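Local coordinates for protein probable porin (PDB 2Y0H) that probably acts as an outer-membrane porin, a beta-barrel channel that lets small solutes diffuse across the outer membrane of Pseudomonas aeruginosa, at residues R228-G233 against N245-A250; M164-R169 against K201-Q206; L288-T293 against R365-R370. All blocks are in the same frame, centred on the assembly; numbering follows the deposited sequence.

Contact 1: R228-G233 against N245-A250; sequences RYFDSG and NRNLNA. With C8E ((hydroxyethyloxy)tri(ethyloxy)octane), chain M.
The antiparallel hairpin of strands 221-234 and 244-256 is joined here by Arg-228, Phe-230 and Ser-232, which form hydrogen-bonded pairs with Asn-249, Asn-247 and Asn-245. In the central pair Phe-230 N reaches Asn-247 O at 2.8 Å, and the return bond from Asn-247 N to Phe-230 O is 2.9 Å. The last bond, Asn-245 N to Ser-232 O, is weak at 3.4 Å.

The ring of Phe-230 lies alongside the amide of Asn-247, the planes 37° apart, with CD2 3.7 Å from Asn-247 ND2. Asn-249 is held at both ends of its amide: ND2 donates 2.9 Å to Asn-247 OD1, arriving from above the carbonyl plane, while OD1 accepts from the backbone of Ala-286. A first torsion of 68°, with CG between the backbone N and the carbonyl carbon, brings the amide of Asn-249 up against the aliphatic part of Arg-228, OD1 3.5 Å from CD. The guanidinium of Arg-228 then runs on to a salt bridge with Asp-226 and a cation-pi contact with Tyr-284.

Alternation along the strands of this barrel wall gives the two faces different chemistry. On the face of Phe-230 and the asparagines, Phe-274 of the loop after strand 259-269 touches Phe-230, Asn-245 and Asn-247, and Pro-275 touches Ser-232. Tyr-229, Asp-231, Arg-246 and Leu-248 point to the other face, where detergent is bound. There Leu-248 CD1 meets the ring of Tyr-229 at its edge, in plane, and Leu-248 CB lies beside the detergent alkyl chain. With CG of Tyr-229 anti to the backbone N (chi1 178°), the ring extends toward Arg-246, its OH 3.2 Å from Arg-246 CD. Asp-231 OD2 lies 3.6 Å from Arg-246 CD, and the side chain of Asp-231 also touches a second detergent molecule.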
# COMPACT_ATOMS: atom_id res chain seq x y z
N ARG A 228 -12.12 9.06 -4.08
CA ARG A 228 -12.02 8.48 -2.74
C ARG A 228 -12.34 9.47 -1.64
O ARG A 228 -11.96 10.64 -1.69
CB ARG A 228 -10.61 7.92 -2.51
CG ARG A 228 -10.19 6.86 -3.48
CD ARG A 228 -8.77 6.37 -3.21
NE ARG A 228 -8.26 5.61 -4.34
CZ ARG A 228 -7.02 5.13 -4.42
NH1 ARG A 228 -6.17 5.32 -3.42
NH2 ARG A 228 -6.65 4.46 -5.51
N TYR A 229 -13.02 8.98 -0.60
CA TYR A 229 -13.34 9.83 0.54
C TYR A 229 -13.17 9.06 1.85
O TYR A 229 -13.67 7.94 2.01
CB TYR A 229 -14.75 10.39 0.41
CG TYR A 229 -15.20 11.25 1.60
CD1 TYR A 229 -14.65 12.50 1.83
CD2 TYR A 229 -16.19 10.80 2.47
CE1 TYR A 229 -15.06 13.28 2.91
CE2 TYR A 229 -16.61 11.57 3.54
CZ TYR A 229 -16.04 12.81 3.76
OH TYR A 229 -16.46 13.58 4.83
N PHE A 230 -12.45 9.67 2.77
CA PHE A 230 -12.30 9.08 4.09
C PHE A 230 -12.80 10.08 5.13
O PHE A 230 -12.49 11.27 5.07
CB PHE A 230 -10.83 8.79 4.40
CG PHE A 230 -10.20 7.69 3.58
CD1 PHE A 230 -10.21 6.36 4.02
CD2 PHE A 230 -9.50 7.99 2.41
CE1 PHE A 230 -9.57 5.36 3.29
CE2 PHE A 230 -8.86 6.99 1.66
CZ PHE A 230 -8.89 5.68 2.10
N ASP A 231 -13.54 9.59 6.11
CA ASP A 231 -13.91 10.39 7.27
C ASP A 231 -13.37 9.67 8.51
O ASP A 231 -13.72 8.51 8.76
CB ASP A 231 -15.44 10.51 7.33
CG ASP A 231 -15.92 11.62 8.26
OD1 ASP A 231 -15.42 11.71 9.38
OD2 ASP A 231 -16.81 12.40 7.85
N SER A 232 -12.52 10.35 9.27
CA SER A 232 -11.84 9.78 10.43
C SER A 232 -12.15 10.56 11.71
O SER A 232 -12.01 11.78 11.75
CB SER A 232 -10.32 9.82 10.22
OG SER A 232 -9.90 9.00 9.15
N GLY A 233 -12.54 9.85 12.76
CA GLY A 233 -12.77 10.48 14.05
C GLY A 233 -12.26 9.58 15.17
O GLY A 233 -11.73 8.50 14.92
N ASN A 245 -10.09 14.37 10.80
CA ASN A 245 -9.62 14.43 9.42
C ASN A 245 -10.66 13.92 8.45
O ASN A 245 -11.23 12.84 8.63
CB ASN A 245 -8.34 13.61 9.22
CG ASN A 245 -7.83 13.64 7.78
OD1 ASN A 245 -8.29 12.88 6.92
ND2 ASN A 245 -6.85 14.49 7.53
N ARG A 246 -10.91 14.71 7.43
CA ARG A 246 -11.60 14.20 6.27
C ARG A 246 -10.58 14.29 5.17
O ARG A 246 -9.76 15.22 5.12
CB ARG A 246 -12.89 14.99 6.01
CG ARG A 246 -13.79 15.04 7.25
CD ARG A 246 -15.20 15.53 6.98
NE ARG A 246 -15.23 16.82 6.29
CZ ARG A 246 -15.11 18.00 6.90
NH1 ARG A 246 -14.93 18.05 8.21
NH2 ARG A 246 -15.17 19.12 6.19
N ASN A 247 -10.60 13.29 4.30
CA ASN A 247 -9.62 13.13 3.25
C ASN A 247 -10.37 12.94 1.93
O ASN A 247 -11.04 11.92 1.75
CB ASN A 247 -8.73 11.91 3.57
CG ASN A 247 -7.81 11.52 2.41
OD1 ASN A 247 -7.91 12.05 1.30
ND2 ASN A 247 -6.90 10.58 2.67
N LEU A 248 -10.29 13.94 1.04
CA LEU A 248 -10.87 13.87 -0.31
C LEU A 248 -9.76 13.78 -1.36
O LEU A 248 -8.93 14.68 -1.47
CB LEU A 248 -11.71 15.11 -0.63
CG LEU A 248 -12.98 15.44 0.15
CD1 LEU A 248 -12.82 15.21 1.63
CD2 LEU A 248 -13.37 16.89 -0.12
N ASN A 249 -9.74 12.70 -2.12
CA ASN A 249 -8.71 12.54 -3.13
C ASN A 249 -9.22 11.77 -4.34
O ASN A 249 -10.08 10.89 -4.22
CB ASN A 249 -7.43 11.92 -2.55
CG ASN A 249 -7.62 10.47 -2.14
OD1 ASN A 249 -7.33 9.55 -2.91
ND2 ASN A 249 -8.09 10.25 -0.92
N ALA A 250 -8.70 12.13 -5.51
CA ALA A 250 -9.16 11.54 -6.77
C ALA A 250 -8.00 11.43 -7.75
O ALA A 250 -7.13 12.28 -7.80
CB ALA A 250 -10.30 12.36 -7.37
C1 C8E M . -11.36 16.47 -4.24
C2 C8E M . -11.35 14.95 -4.41
C3 C8E M . -12.64 14.46 -5.07
C4 C8E M . -13.69 14.07 -4.03

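Contact 2: M164-R169 against K201-Q206; sequences MYIMGR and KDIYRQ
Two torsions bring Ile-166 and Tyr-204 together. Ile-166 places CG1 anti to its carbonyl carbon (chi1 -67°) and extends onward to CD1, while the first torsion of Tyr-204, 80°, sets CG between its backbone N and carbonyl carbon and turns the ring toward the isoleucine. The two side chains meet at a slant, Ile-166 CG1 lying 3.4 Å from Tyr-204 CD1. One carbon further out, Ile-166 CD1 passes CG2 of Ile-203 at 3.8 Å, the two isoleucines running past each other in opposite directions. The CG2 branch of Ile-203 also lies in plane at the edge of the Tyr-204 ring, and Ile-203 CD1 reaches Met-164 O at 3.7 Å. Ile-166 CD1 further rests 3.7 Å above the guanidinium plane of Arg-169, whose NH2 is bonded to Ser-240 and Pro-242.

The side-chain packing between Ile-166, Ile-203 and Tyr-204 is apolar. Ile-166 opens a type II beta turn closed by Arg-169 N bonding to Ile-166 O at 3.0 Å; Ile-203 and Tyr-204 form a classic beta bulge opposite Leu-200. The loop between strands 143-154 and 178-186 packs against the start of strand 204-216, consistent with the inward-folded loops of OprD-family barrels.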
# COMPACT_ATOMS: atom_id res chain seq x y z
N MET A 164 -1.16 -1.67 18.00
CA MET A 164 -1.33 -0.72 16.91
C MET A 164 -1.72 0.68 17.37
O MET A 164 -2.35 0.87 18.41
CB MET A 164 -2.35 -1.27 15.92
CG MET A 164 -1.87 -2.52 15.22
SD MET A 164 -3.20 -3.47 14.48
CE MET A 164 -4.10 -4.02 15.95
N TYR A 165 -1.32 1.67 16.59
CA TYR A 165 -1.62 3.06 16.93
C TYR A 165 -1.58 3.86 15.64
O TYR A 165 -1.14 3.36 14.61
CB TYR A 165 -0.62 3.58 17.99
CG TYR A 165 0.85 3.45 17.60
CD1 TYR A 165 1.55 2.26 17.81
CD2 TYR A 165 1.53 4.52 17.02
CE1 TYR A 165 2.88 2.15 17.47
CE2 TYR A 165 2.86 4.41 16.67
CZ TYR A 165 3.53 3.23 16.90
OH TYR A 165 4.85 3.13 16.54
N ILE A 166 -2.08 5.09 15.68
CA ILE A 166 -2.00 5.97 14.52
C ILE A 166 -0.54 6.32 14.28
O ILE A 166 0.17 6.69 15.22
CB ILE A 166 -2.80 7.28 14.73
CG1 ILE A 166 -4.31 6.99 14.81
CG2 ILE A 166 -2.45 8.30 13.62
CD1 ILE A 166 -5.14 8.14 15.41
N MET A 167 -0.11 6.19 13.03
CA MET A 167 1.26 6.54 12.63
C MET A 167 1.59 7.97 13.03
O MET A 167 0.89 8.91 12.62
CB MET A 167 1.41 6.40 11.12
CG MET A 167 2.83 6.66 10.59
SD MET A 167 3.98 5.30 10.89
CE MET A 167 4.44 5.59 12.61
N GLY A 168 2.64 8.15 13.83
CA GLY A 168 3.01 9.47 14.32
C GLY A 168 2.59 9.77 15.76
O GLY A 168 2.96 10.81 16.30
N ARG A 169 1.85 8.86 16.40
CA ARG A 169 1.41 9.11 17.78
C ARG A 169 2.00 8.16 18.85
O ARG A 169 2.89 7.35 18.57
CB ARG A 169 -0.13 9.22 17.87
CG ARG A 169 -0.83 9.41 16.52
CD ARG A 169 -1.76 10.63 16.43
NE ARG A 169 -2.91 10.56 17.32
CZ ARG A 169 -4.03 11.28 17.21
NH1 ARG A 169 -4.21 12.13 16.21
NH2 ARG A 169 -4.99 11.14 18.11
N LYS A 201 -9.75 0.03 18.01
CA LYS A 201 -10.55 0.13 19.23
C LYS A 201 -9.96 1.10 20.25
O LYS A 201 -8.78 1.01 20.60
CB LYS A 201 -10.74 -1.23 19.88
CG LYS A 201 -11.87 -1.24 20.92
CD LYS A 201 -11.94 -2.54 21.70
CE LYS A 201 -13.18 -2.58 22.61
NZ LYS A 201 -13.26 -1.39 23.52
N ASP A 202 -10.79 2.03 20.71
CA ASP A 202 -10.38 3.08 21.64
C ASP A 202 -9.42 4.16 21.11
O ASP A 202 -8.98 5.01 21.88
CB ASP A 202 -9.83 2.49 22.94
CG ASP A 202 -10.93 1.95 23.81
OD1 ASP A 202 -12.03 2.56 23.77
OD2 ASP A 202 -10.69 0.93 24.49
N ILE A 203 -9.12 4.14 19.83
CA ILE A 203 -8.23 5.16 19.26
C ILE A 203 -8.90 5.95 18.14
O ILE A 203 -9.10 7.16 18.26
CB ILE A 203 -6.88 4.55 18.82
CG1 ILE A 203 -6.14 4.03 20.04
CG2 ILE A 203 -6.04 5.60 18.05
CD1 ILE A 203 -4.83 3.32 19.74
N TYR A 204 -9.26 5.27 17.05
CA TYR A 204 -9.96 5.94 15.95
C TYR A 204 -10.91 5.04 15.16
O TYR A 204 -10.84 3.81 15.22
CB TYR A 204 -8.96 6.65 15.01
CG TYR A 204 -8.25 5.75 14.00
CD1 TYR A 204 -7.09 5.06 14.36
CD2 TYR A 204 -8.73 5.61 12.71
CE1 TYR A 204 -6.43 4.26 13.44
CE2 TYR A 204 -8.08 4.82 11.78
CZ TYR A 204 -6.94 4.14 12.15
OH TYR A 204 -6.29 3.36 11.24
N ARG A 205 -11.81 5.71 14.43
CA ARG A 205 -12.78 5.11 13.51
C ARG A 205 -12.58 5.79 12.16
O ARG A 205 -12.35 6.98 12.10
CB ARG A 205 -14.21 5.48 13.92
CG ARG A 205 -14.80 4.74 15.05
CD ARG A 205 -16.20 5.30 15.37
NE ARG A 205 -16.67 4.71 16.61
CZ ARG A 205 -17.86 4.14 16.78
NH1 ARG A 205 -18.73 4.08 15.78
NH2 ARG A 205 -18.17 3.61 17.96
N GLN A 206 -12.76 5.05 11.08
CA GLN A 206 -12.56 5.61 9.76
C GLN A 206 -13.55 5.03 8.75
O GLN A 206 -13.65 3.80 8.60
CB GLN A 206 -11.14 5.32 9.31
CG GLN A 206 -10.75 5.93 8.00
CD GLN A 206 -9.25 5.85 7.77
OE1 GLN A 206 -8.74 4.85 7.30
NE2 GLN A 206 -8.54 6.92 8.11

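Contact 3: L288-T293 against R365-R370; sequences LMAYQT and RNITYR
Tyr-369 crosses from its strand to Tyr-291 and Gln-292, and every part of its side chain from CB outward is met. With CG anti to the backbone N (chi1 168°), CB comes 4.0 Å from Tyr-291 CD2, and CG lies in plane at the edge of the Tyr-291 ring. Further along, CD2 is 3.6 Å from Tyr-291 CE2, which stands over one face of the Tyr-369 ring, offset toward the rim. The pair is T-shaped, its planes at 77° and its centroids 5.0 Å apart, Tyr-291 giving the edge. On the other branch of the Tyr-369 ring, CE1 meets Gln-292 CG at 3.4 Å, and CG of the glutamine stays close to CZ as well. At the tip, the OH is hydrogen-bonded to Glu-341.

Gln-292 is bent at its second torsion (-57°), which turns its amide back over its neighbour, OE1 resting 3.5 Å above a face of the Tyr-291 ring.

Tyr-291 sits on the loop between strands 259-269 and 300-309, which lies against the barrel wall at strand 361-371, the strand of Tyr-369. Side chains of strand 339-351, next in the sheet, hold the loop's backbone: the Glu-343 carboxylate accepts from Tyr-291 N and Gln-292 N, and Asn-345 OD1 from Ala-290 N.

Earlier in strand 361-371, Ile-367 CD1 meets Ala-290 CB of the loop at 3.4 Å, tighter than carbons usually sit. The same alanine methyl lies 3.6 Å above the guanidinium plane of Arg-365, toward its rim. Arg-365 is salt-bridged to Asp-347, with Arg-323 close by, consistent with the basic residues along the inner wall of OprD-family channels.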
# COMPACT_ATOMS: atom_id res chain seq x y z
N LEU A 288 -0.20 9.64 -3.16
CA LEU A 288 0.87 8.91 -2.50
C LEU A 288 2.12 8.90 -3.37
O LEU A 288 2.05 8.60 -4.55
CB LEU A 288 0.44 7.46 -2.24
CG LEU A 288 1.59 6.58 -1.75
CD1 LEU A 288 1.84 6.86 -0.29
CD2 LEU A 288 1.30 5.10 -1.98
N MET A 289 3.27 9.21 -2.78
CA MET A 289 4.53 9.23 -3.52
C MET A 289 5.57 8.30 -2.88
O MET A 289 5.33 7.73 -1.82
CB MET A 289 5.06 10.66 -3.61
CG MET A 289 4.17 11.57 -4.43
SD MET A 289 4.38 11.26 -6.20
CE MET A 289 5.90 12.22 -6.48
N ALA A 290 6.73 8.16 -3.51
CA ALA A 290 7.75 7.25 -3.01
C ALA A 290 8.22 7.62 -1.61
O ALA A 290 8.45 6.76 -0.77
CB ALA A 290 8.93 7.20 -3.97
N TYR A 291 8.36 8.92 -1.35
CA TYR A 291 8.81 9.39 -0.05
C TYR A 291 7.66 9.95 0.80
O TYR A 291 7.34 9.42 1.86
CB TYR A 291 9.94 10.41 -0.23
CG TYR A 291 10.42 11.04 1.06
CD1 TYR A 291 10.81 10.25 2.14
CD2 TYR A 291 10.52 12.42 1.19
CE1 TYR A 291 11.25 10.82 3.32
CE2 TYR A 291 10.96 13.00 2.36
CZ TYR A 291 11.33 12.20 3.42
OH TYR A 291 11.77 12.77 4.60
N GLN A 292 7.02 11.02 0.33
CA GLN A 292 5.93 11.65 1.09
C GLN A 292 4.54 11.17 0.69
O GLN A 292 4.31 10.76 -0.46
CB GLN A 292 6.00 13.17 1.00
CG GLN A 292 7.10 13.75 1.87
CD GLN A 292 6.93 13.36 3.34
OE1 GLN A 292 7.78 12.67 3.91
NE2 GLN A 292 5.84 13.79 3.94
N THR A 293 3.61 11.20 1.64
CA THR A 293 2.24 10.79 1.37
C THR A 293 1.31 11.97 1.09
O THR A 293 0.19 11.77 0.64
CB THR A 293 1.64 9.93 2.53
OG1 THR A 293 1.37 10.77 3.66
CG2 THR A 293 2.60 8.81 2.95
N ARG A 365 14.62 3.79 -9.28
CA ARG A 365 13.74 4.87 -8.83
C ARG A 365 14.56 6.09 -8.46
O ARG A 365 15.49 6.00 -7.66
CB ARG A 365 12.95 4.46 -7.58
CG ARG A 365 12.37 3.05 -7.59
CD ARG A 365 11.27 2.91 -6.54
NE ARG A 365 10.11 3.75 -6.86
CZ ARG A 365 9.02 3.84 -6.10
NH1 ARG A 365 8.92 3.16 -4.97
NH2 ARG A 365 8.02 4.63 -6.49
N ASN A 366 14.21 7.24 -9.04
CA ASN A 366 14.81 8.51 -8.67
C ASN A 366 13.81 9.33 -7.88
O ASN A 366 12.67 9.54 -8.32
CB ASN A 366 15.31 9.27 -9.90
CG ASN A 366 16.06 10.56 -9.54
OD1 ASN A 366 16.49 10.75 -8.40
ND2 ASN A 366 16.22 11.45 -10.52
N ILE A 367 14.23 9.79 -6.71
CA ILE A 367 13.35 10.55 -5.84
C ILE A 367 13.90 11.95 -5.56
O ILE A 367 15.00 12.10 -5.05
CB ILE A 367 13.12 9.81 -4.52
CG1 ILE A 367 12.49 8.45 -4.79
CG2 ILE A 367 12.24 10.62 -3.59
CD1 ILE A 367 12.25 7.65 -3.56
N THR A 368 13.13 12.97 -5.89
CA THR A 368 13.53 14.33 -5.56
C THR A 368 12.41 14.99 -4.77
O THR A 368 11.25 14.97 -5.18
CB THR A 368 13.86 15.17 -6.82
OG1 THR A 368 14.80 14.46 -7.63
CG2 THR A 368 14.46 16.51 -6.42
N TYR A 369 12.77 15.55 -3.62
CA TYR A 369 11.80 16.12 -2.69
C TYR A 369 12.34 17.40 -2.06
O TYR A 369 13.48 17.44 -1.62
CB TYR A 369 11.48 15.13 -1.57
CG TYR A 369 10.71 15.73 -0.42
CD1 TYR A 369 9.33 15.89 -0.50
CD2 TYR A 369 11.36 16.15 0.74
CE1 TYR A 369 8.61 16.45 0.55
CE2 TYR A 369 10.65 16.70 1.80
CZ TYR A 369 9.28 16.85 1.69
OH TYR A 369 8.56 17.41 2.72
N ARG A 370 11.50 18.43 -2.02
CA ARG A 370 11.84 19.70 -1.37
C ARG A 370 10.65 20.21 -0.57
O ARG A 370 9.51 20.03 -0.98
CB ARG A 370 12.22 20.76 -2.40
CG ARG A 370 13.37 20.38 -3.28
CD ARG A 370 14.69 20.40 -2.53
NE ARG A 370 15.79 20.18 -3.46
CZ ARG A 370 16.22 18.99 -3.82
NH1 ARG A 370 15.65 17.90 -3.33
NH2 ARG A 370 17.23 18.87 -4.67

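All three contacts reach the one closed sheet, but only contact 1 joins two of its neighbouring strands, through regular backbone hydrogen bonding; contacts 2 and 3 set loops against the wall, chiefly through side chains. Contact 2 is the most buried and is aliphatic around one tyrosine. Contact 3 is partly buried and mixes an aromatic pair with a guanidinium, while contact 1 divides between a face with bound detergent and an amide-rich interior. Contacts 1 and 2 adjoin: strands 204-216 and 221-234 are neighbours, linked by Ser-232 OG to Gln-206 NE2 at 2.7 Å and by Gly-233 O to Arg-205 N. Contact 3 lies apart, its centre 22 Å from that of contact 1.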